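Local atomic coordinates of Can2 (Sulfobacillus thermosulfidooxidans, PDB entry 7BDV), a protein that binds cyclic tetra-adenylate through its CARF domain and acts as a dual-specificity nuclease that potentiates type III CRISPR defence. Residues A[84-95]-A[108-119]. Sequence-based numbering, arbitrary orientation.
Sequences LEQFPNAILNVT and RFRHNHRPIIYV. With nucleotides of chain E.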
loop_
_atom_site.group_PDB
_atom_site.type_symbol
_atom_site.label_atom_id
_atom_site.label_comp_id
_atom_site.label_asym_id
_atom_site.label_seq_id
_atom_site.Cartn_x
_atom_site.Cartn_y
_atom_site.Cartn_z
ATOM N N LEU A 84 35.877 -8.415 -5.515
ATOM C CA LEU A 84 36.397 -9.801 -5.410
ATOM C C LEU A 84 37.928 -9.826 -5.522
ATOM O O LEU A 84 38.541 -10.750 -4.966
ATOM C CB LEU A 84 35.725 -10.662 -6.483
ATOM C CG LEU A 84 34.267 -11.018 -6.171
ATOM C CD1 LEU A 84 33.579 -11.641 -7.372
ATOM C CD2 LEU A 84 34.186 -11.961 -4.987
ATOM N N GLU A 85 38.529 -8.874 -6.227
ATOM C CA GLU A 85 40.012 -8.684 -6.291
ATOM C C GLU A 85 40.516 -8.286 -4.898
ATOM O O GLU A 85 41.463 -8.942 -4.417
ATOM C CB GLU A 85 40.380 -7.657 -7.366
ATOM C CG GLU A 85 41.800 -7.103 -7.286
ATOM C CD GLU A 85 41.895 -5.675 -6.762
ATOM O OE2 GLU A 85 42.885 -5.349 -6.065
ATOM N N GLN A 86 39.864 -7.308 -4.254
ATOM C CA GLN A 86 40.295 -6.738 -2.945
ATOM C C GLN A 86 39.885 -7.644 -1.778
ATOM O O GLN A 86 40.627 -7.703 -0.777
ATOM C CB GLN A 86 39.705 -5.345 -2.733
ATOM C CG GLN A 86 40.448 -4.571 -1.653
ATOM C CD GLN A 86 39.860 -3.210 -1.397
ATOM O OE1 GLN A 86 39.059 -2.697 -2.177
ATOM N NE2 GLN A 86 40.262 -2.619 -0.283
ATOM N N PHE A 87 38.729 -8.312 -1.876
ATOM C CA PHE A 87 38.193 -9.225 -0.833
ATOM C C PHE A 87 37.782 -10.529 -1.505
ATOM O O PHE A 87 36.611 -10.716 -1.862
ATOM C CB PHE A 87 37.013 -8.586 -0.102
ATOM C CG PHE A 87 37.258 -7.192 0.406
ATOM C CD1 PHE A 87 38.040 -6.970 1.531
ATOM C CD2 PHE A 87 36.733 -6.093 -0.260
ATOM C CE1 PHE A 87 38.273 -5.677 1.987
ATOM C CE2 PHE A 87 36.978 -4.808 0.200
ATOM C CZ PHE A 87 37.728 -4.607 1.332
ATOM N N PRO A 88 38.738 -11.457 -1.731
ATOM C CA PRO A 88 38.440 -12.719 -2.419
ATOM C C PRO A 88 37.515 -13.676 -1.651
ATOM O O PRO A 88 36.942 -14.538 -2.281
ATOM C CB PRO A 88 39.833 -13.345 -2.619
ATOM C CG PRO A 88 40.661 -12.740 -1.504
ATOM C CD PRO A 88 40.161 -11.325 -1.381
ATOM N N ASN A 89 37.376 -13.497 -0.332
ATOM C CA ASN A 89 36.541 -14.355 0.544
ATOM C C ASN A 89 35.151 -13.723 0.749
ATOM O O ASN A 89 34.514 -14.017 1.764
ATOM C CB ASN A 89 37.246 -14.614 1.880
ATOM C CG ASN A 89 38.642 -15.177 1.701
ATOM O OD1 ASN A 89 39.631 -14.562 2.111
ATOM N ND2 ASN A 89 38.737 -16.323 1.043
ATOM N N ALA A 90 34.687 -12.889 -0.184
ATOM C CA ALA A 90 33.413 -12.161 -0.084
ATOM C C ALA A 90 32.271 -13.185 -0.154
ATOM O O ALA A 90 32.448 -14.204 -0.826
ATOM C CB ALA A 90 33.357 -11.151 -1.187
ATOM N N ILE A 91 31.142 -12.911 0.500
ATOM C CA ILE A 91 29.846 -13.642 0.321
ATOM C C ILE A 91 28.801 -12.618 -0.156
ATOM O O ILE A 91 28.832 -11.478 0.331
ATOM C CB ILE A 91 29.441 -14.362 1.625
ATOM C CG1 ILE A 91 28.006 -14.890 1.616
ATOM C CG2 ILE A 91 29.653 -13.458 2.821
ATOM C CD1 ILE A 91 27.725 -15.840 2.745
ATOM N N LEU A 92 27.939 -13.012 -1.096
ATOM C CA LEU A 92 26.909 -12.134 -1.708
ATOM C C LEU A 92 25.546 -12.501 -1.129
ATOM O O LEU A 92 25.176 -13.681 -1.156
ATOM C CB LEU A 92 26.909 -12.284 -3.227
ATOM C CG LEU A 92 25.811 -11.511 -3.953
ATOM C CD1 LEU A 92 26.087 -10.031 -3.890
ATOM C CD2 LEU A 92 25.696 -11.948 -5.408
ATOM N N ASN A 93 24.840 -11.495 -0.623
ATOM C CA ASN A 93 23.376 -11.493 -0.396
ATOM C C ASN A 93 22.726 -10.905 -1.649
ATOM O O ASN A 93 22.855 -9.729 -1.858
ATOM C CB ASN A 93 23.007 -10.762 0.885
ATOM C CG ASN A 93 21.538 -10.942 1.234
ATOM O OD1 ASN A 93 20.707 -11.263 0.370
ATOM N ND2 ASN A 93 21.221 -10.712 2.485
ATOM N N VAL A 94 22.084 -11.746 -2.464
ATOM C CA VAL A 94 21.567 -11.381 -3.814
ATOM C C VAL A 94 20.069 -11.017 -3.700
ATOM O O VAL A 94 19.411 -10.844 -4.747
ATOM C CB VAL A 94 21.832 -12.547 -4.795
ATOM C CG1 VAL A 94 20.928 -13.746 -4.533
ATOM C CG2 VAL A 94 21.756 -12.137 -6.269
ATOM N N THR A 95 19.531 -10.883 -2.485
ATOM C CA THR A 95 18.065 -10.674 -2.233
ATOM C C THR A 95 17.674 -9.228 -2.594
ATOM O O THR A 95 16.582 -8.992 -3.103
ATOM C CB THR A 95 17.657 -10.948 -0.776
ATOM O OG1 THR A 95 18.429 -12.013 -0.221
ATOM C CG2 THR A 95 16.177 -11.258 -0.644
ATOM N N ARG A 108 29.248 -12.712 -11.372
ATOM C CA ARG A 108 30.686 -12.581 -11.001
ATOM C C ARG A 108 30.988 -13.423 -9.756
ATOM O O ARG A 108 32.087 -13.986 -9.686
ATOM C CB ARG A 108 31.061 -11.124 -10.734
ATOM C CG ARG A 108 30.821 -10.187 -11.905
ATOM C CD ARG A 108 31.109 -10.809 -13.264
ATOM N NE ARG A 108 32.492 -11.237 -13.356
ATOM C CZ ARG A 108 32.963 -12.150 -14.201
ATOM N NH1 ARG A 108 32.158 -12.782 -15.043
ATOM N NH2 ARG A 108 34.252 -12.440 -14.190
ATOM N N PHE A 109 30.047 -13.520 -8.812
ATOM C CA PHE A 109 30.214 -14.324 -7.578
ATOM C C PHE A 109 30.157 -15.815 -7.931
ATOM O O PHE A 109 30.935 -16.589 -7.351
ATOM C CB PHE A 109 29.215 -13.891 -6.509
ATOM C CG PHE A 109 29.704 -12.741 -5.672
ATOM C CD1 PHE A 109 29.674 -11.454 -6.158
ATOM C CD2 PHE A 109 30.159 -12.957 -4.388
ATOM C CE1 PHE A 109 30.115 -10.391 -5.377
ATOM C CE2 PHE A 109 30.619 -11.906 -3.614
ATOM C CZ PHE A 109 30.579 -10.627 -4.102
ATOM N N ARG A 110 29.313 -16.208 -8.880
ATOM C CA ARG A 110 29.250 -17.615 -9.354
ATOM C C ARG A 110 30.569 -17.958 -10.073
ATOM O O ARG A 110 31.179 -19.014 -9.765
ATOM C CB ARG A 110 28.048 -17.832 -10.275
ATOM C CG ARG A 110 27.871 -19.278 -10.715
ATOM C CD ARG A 110 26.655 -19.508 -11.597
ATOM N NE ARG A 110 26.804 -18.814 -12.869
ATOM C CZ ARG A 110 25.802 -18.468 -13.676
ATOM N NH1 ARG A 110 24.551 -18.772 -13.368
ATOM N NH2 ARG A 110 26.065 -17.813 -14.796
ATOM N N HIS A 111 31.016 -17.100 -10.988
ATOM C CA HIS A 111 32.271 -17.291 -11.760
ATOM C C HIS A 111 33.457 -17.524 -10.807
ATOM O O HIS A 111 34.329 -18.326 -11.156
ATOM C CB HIS A 111 32.495 -16.121 -12.724
ATOM C CG HIS A 111 33.748 -16.255 -13.519
ATOM N ND1 HIS A 111 33.800 -16.971 -14.707
ATOM C CD2 HIS A 111 34.993 -15.768 -13.310
ATOM C CE1 HIS A 111 35.030 -16.928 -15.181
ATOM N NE2 HIS A 111 35.777 -16.187 -14.349
ATOM N N ASN A 112 33.481 -16.859 -9.650
ATOM C CA ASN A 112 34.562 -16.967 -8.628
ATOM C C ASN A 112 34.226 -17.994 -7.545
ATOM O O ASN A 112 34.859 -17.930 -6.493
ATOM C CB ASN A 112 34.850 -15.622 -7.971
ATOM C CG ASN A 112 35.574 -14.659 -8.878
ATOM O OD1 ASN A 112 36.792 -14.533 -8.794
ATOM N ND2 ASN A 112 34.855 -14.024 -9.790
ATOM N N HIS A 113 33.264 -18.896 -7.783
ATOM C CA HIS A 113 32.866 -19.990 -6.858
ATOM C C HIS A 113 32.676 -19.463 -5.429
ATOM O O HIS A 113 33.159 -20.121 -4.477
ATOM C CB HIS A 113 33.886 -21.143 -6.934
ATOM C CG HIS A 113 34.006 -21.699 -8.312
ATOM N ND1 HIS A 113 34.928 -21.208 -9.222
ATOM C CD2 HIS A 113 33.292 -22.653 -8.958
ATOM C CE1 HIS A 113 34.787 -21.845 -10.371
ATOM N NE2 HIS A 113 33.782 -22.735 -10.237
ATOM N N ARG A 114 31.981 -18.334 -5.281
ATOM C CA ARG A 114 31.710 -17.693 -3.970
ATOM C C ARG A 114 30.347 -18.142 -3.450
ATOM O O ARG A 114 29.447 -18.469 -4.229
ATOM C CB ARG A 114 31.751 -16.171 -4.091
ATOM C CG ARG A 114 33.049 -15.580 -4.622
ATOM C CD ARG A 114 34.322 -16.032 -3.916
ATOM N NE ARG A 114 34.210 -15.975 -2.479
ATOM C CZ ARG A 114 34.671 -16.869 -1.619
ATOM N NH1 ARG A 114 35.356 -17.920 -2.044
ATOM N NH2 ARG A 114 34.479 -16.650 -0.331
ATOM N N PRO A 115 30.172 -18.169 -2.112
ATOM C CA PRO A 115 28.865 -18.358 -1.506
ATOM C C PRO A 115 27.887 -17.215 -1.840
ATOM O O PRO A 115 28.245 -16.031 -1.847
ATOM C CB PRO A 115 29.104 -18.400 0.007
ATOM C CG PRO A 115 30.615 -18.421 0.190
ATOM C CD PRO A 115 31.241 -18.021 -1.122
ATOM N N ILE A 116 26.642 -17.595 -2.100
ATOM C CA ILE A 116 25.557 -16.648 -2.465
ATOM C C ILE A 116 24.313 -17.072 -1.694
ATOM O O ILE A 116 23.874 -18.212 -1.871
ATOM C CB ILE A 116 25.301 -16.609 -3.983
ATOM C CG1 ILE A 116 26.554 -16.252 -4.775
ATOM C CG2 ILE A 116 24.169 -15.627 -4.269
ATOM C CD1 ILE A 116 26.445 -16.527 -6.283
ATOM N N ILE A 117 23.771 -16.164 -0.887
ATOM C CA ILE A 117 22.571 -16.411 -0.058
ATOM C C ILE A 117 21.399 -15.578 -0.596
ATOM O O ILE A 117 21.618 -14.535 -1.195
ATOM C CB ILE A 117 22.876 -16.116 1.411
ATOM C CG1 ILE A 117 23.010 -14.614 1.683
ATOM C CG2 ILE A 117 24.108 -16.892 1.851
ATOM C CD1 ILE A 117 22.963 -14.274 3.147
ATOM N N TYR A 118 20.192 -16.082 -0.371
ATOM C CA TYR A 118 18.923 -15.413 -0.711
ATOM C C TYR A 118 17.965 -15.667 0.449
ATOM O O TYR A 118 17.869 -16.812 0.888
ATOM C CB TYR A 118 18.395 -15.930 -2.048
ATOM C CG TYR A 118 17.060 -15.340 -2.422
ATOM C CD1 TYR A 118 15.881 -15.874 -1.921
ATOM C CD2 TYR A 118 16.972 -14.248 -3.275
ATOM C CE1 TYR A 118 14.650 -15.318 -2.256
ATOM C CE2 TYR A 118 15.748 -13.674 -3.600
ATOM C CZ TYR A 118 14.585 -14.239 -3.106
ATOM O OH TYR A 118 13.385 -13.671 -3.409
ATOM N N VAL A 119 17.316 -14.608 0.950
ATOM C CA VAL A 119 16.433 -14.647 2.125
ATOM C C VAL A 119 14.992 -14.805 1.651
ATOM O O VAL A 119 14.498 -13.887 1.031
ATOM C CB VAL A 119 16.589 -13.426 3.031
ATOM C CG1 VAL A 119 15.622 -13.536 4.170
ATOM C CG2 VAL A 119 18.009 -13.315 3.578
ATOM P P A E 1 13.044 -4.652 -3.347
ATOM O OP1 A E 1 13.713 -3.874 -2.228
ATOM O OP2 A E 1 11.535 -4.499 -3.242
ATOM O "O5'" A E 1 13.455 -6.182 -3.239
ATOM C "C5'" A E 1 13.219 -6.829 -1.992
ATOM C "C4'" A E 1 13.351 -8.298 -2.226
ATOM O "O4'" A E 1 13.512 -8.944 -0.946
ATOM C "C3'" A E 1 12.134 -8.982 -2.859
ATOM O "O3'" A E 1 12.550 -10.198 -3.403
ATOM C "C2'" A E 1 11.320 -9.364 -1.638
ATOM O "O2'" A E 1 10.430 -10.413 -1.942
ATOM C "C1'" A E 1 12.465 -9.865 -0.754
ATOM N N9 A E 1 12.263 -9.949 0.655
ATOM C C8 A E 1 12.739 -10.957 1.444
ATOM N N7 A E 1 12.462 -10.792 2.706
ATOM C C5 A E 1 11.794 -9.589 2.753
ATOM C C6 A E 1 11.252 -8.858 3.819
ATOM N N6 A E 1 11.308 -9.242 5.087
ATOM N N1 A E 1 10.674 -7.681 3.519
ATOM C C2 A E 1 10.623 -7.289 2.248
ATOM N N3 A E 1 11.057 -7.898 1.172
ATOM C C4 A E 1 11.671 -9.048 1.491
ATOM P P A E 2 12.759 -10.435 -4.986
ATOM O OP1 A E 2 13.405 -11.767 -5.083
ATOM O OP2 A E 2 13.182 -9.250 -5.793
ATOM O "O5'" A E 2 11.262 -10.769 -5.458
ATOM C "C5'" A E 2 10.324 -9.691 -5.555
ATOM C "C4'" A E 2 9.448 -10.019 -6.745
ATOM O "O4'" A E 2 8.924 -11.357 -6.538
ATOM C "C3'" A E 2 8.231 -9.140 -7.010
ATOM O "O3'" A E 2 8.055 -8.962 -8.453
ATOM C "C2'" A E 2 7.106 -9.973 -6.392
ATOM O "O2'" A E 2 5.803 -9.775 -6.923
ATOM C "C1'" A E 2 7.548 -11.358 -6.796
ATOM N N9 A E 2 6.966 -12.453 -6.071
ATOM C C8 A E 2 6.929 -12.628 -4.695
ATOM N N7 A E 2 6.329 -13.747 -4.364
ATOM C C5 A E 2 5.945 -14.313 -5.578
ATOM C C6 A E 2 5.255 -15.489 -5.884
ATOM N N6 A E 2 4.815 -16.295 -4.944
ATOM N N1 A E 2 5.035 -15.799 -7.190
ATOM C C2 A E 2 5.471 -14.932 -8.118
ATOM N N3 A E 2 6.141 -13.786 -7.944
ATOM C C4 A E 2 6.337 -13.532 -6.633
#
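Leu92 and Ile116 pair across neighbouring parallel strands, 90-93 and 116-119, joined through helix 99-111 in a beta-alpha-beta unit of the CARF domain. Three backbone bonds hold the strands: Leu92 N to Pro115 O, Ile117 N to Leu92 O, and Val94 N to Ile117 O. The Phe109 ring, from helix 99-111, is sandwiched between Leu92 of the strand and Leu84 of helix 73-86, a CH-pi contact on each face. Leu92 CB lies 3.7 Å from the centroid of the Phe109 ring. Leu84 CD2 covers the opposite face, 4.0 Å from the same Phe109 centroid. The other Leu84 branch, CD1, rests against Arg108 O and Asn112 ND2. Leu84 CD2 also meets Arg114 CG; the two side chains lie alongside, pointing opposite ways.

Arg114 folds back through bends at chi2 (-52°) and chi3 (-47°). This brings its guanidinium edge to Ala90 O. Arg114 NE approaches Ala90 O in the carbonyl plane (3.0 Å), NH2 from above it (3.2 Å). Pro88 O sits over one guanidinium face, and Pro115 CD over the opposite one.

On the other side of the sheet from Leu92, Asn93 CB lies against Ile117 CG1, and the two side chains cross at an angle. Asn93 ND2 bonds Tyr14 OH and Pro24 O. Asn93 OD1 accepts from Thr95 N, forming an Asx turn. Thr95 OG1 accepts from Val119 N at 3.1 Å, while Thr95 CG2 lies over a Tyr118 ring face. At the ligand, Tyr118 OH donates to OP1 of A2 of chain E at a very short 2.5 Å, and OP1 lies in the ring plane.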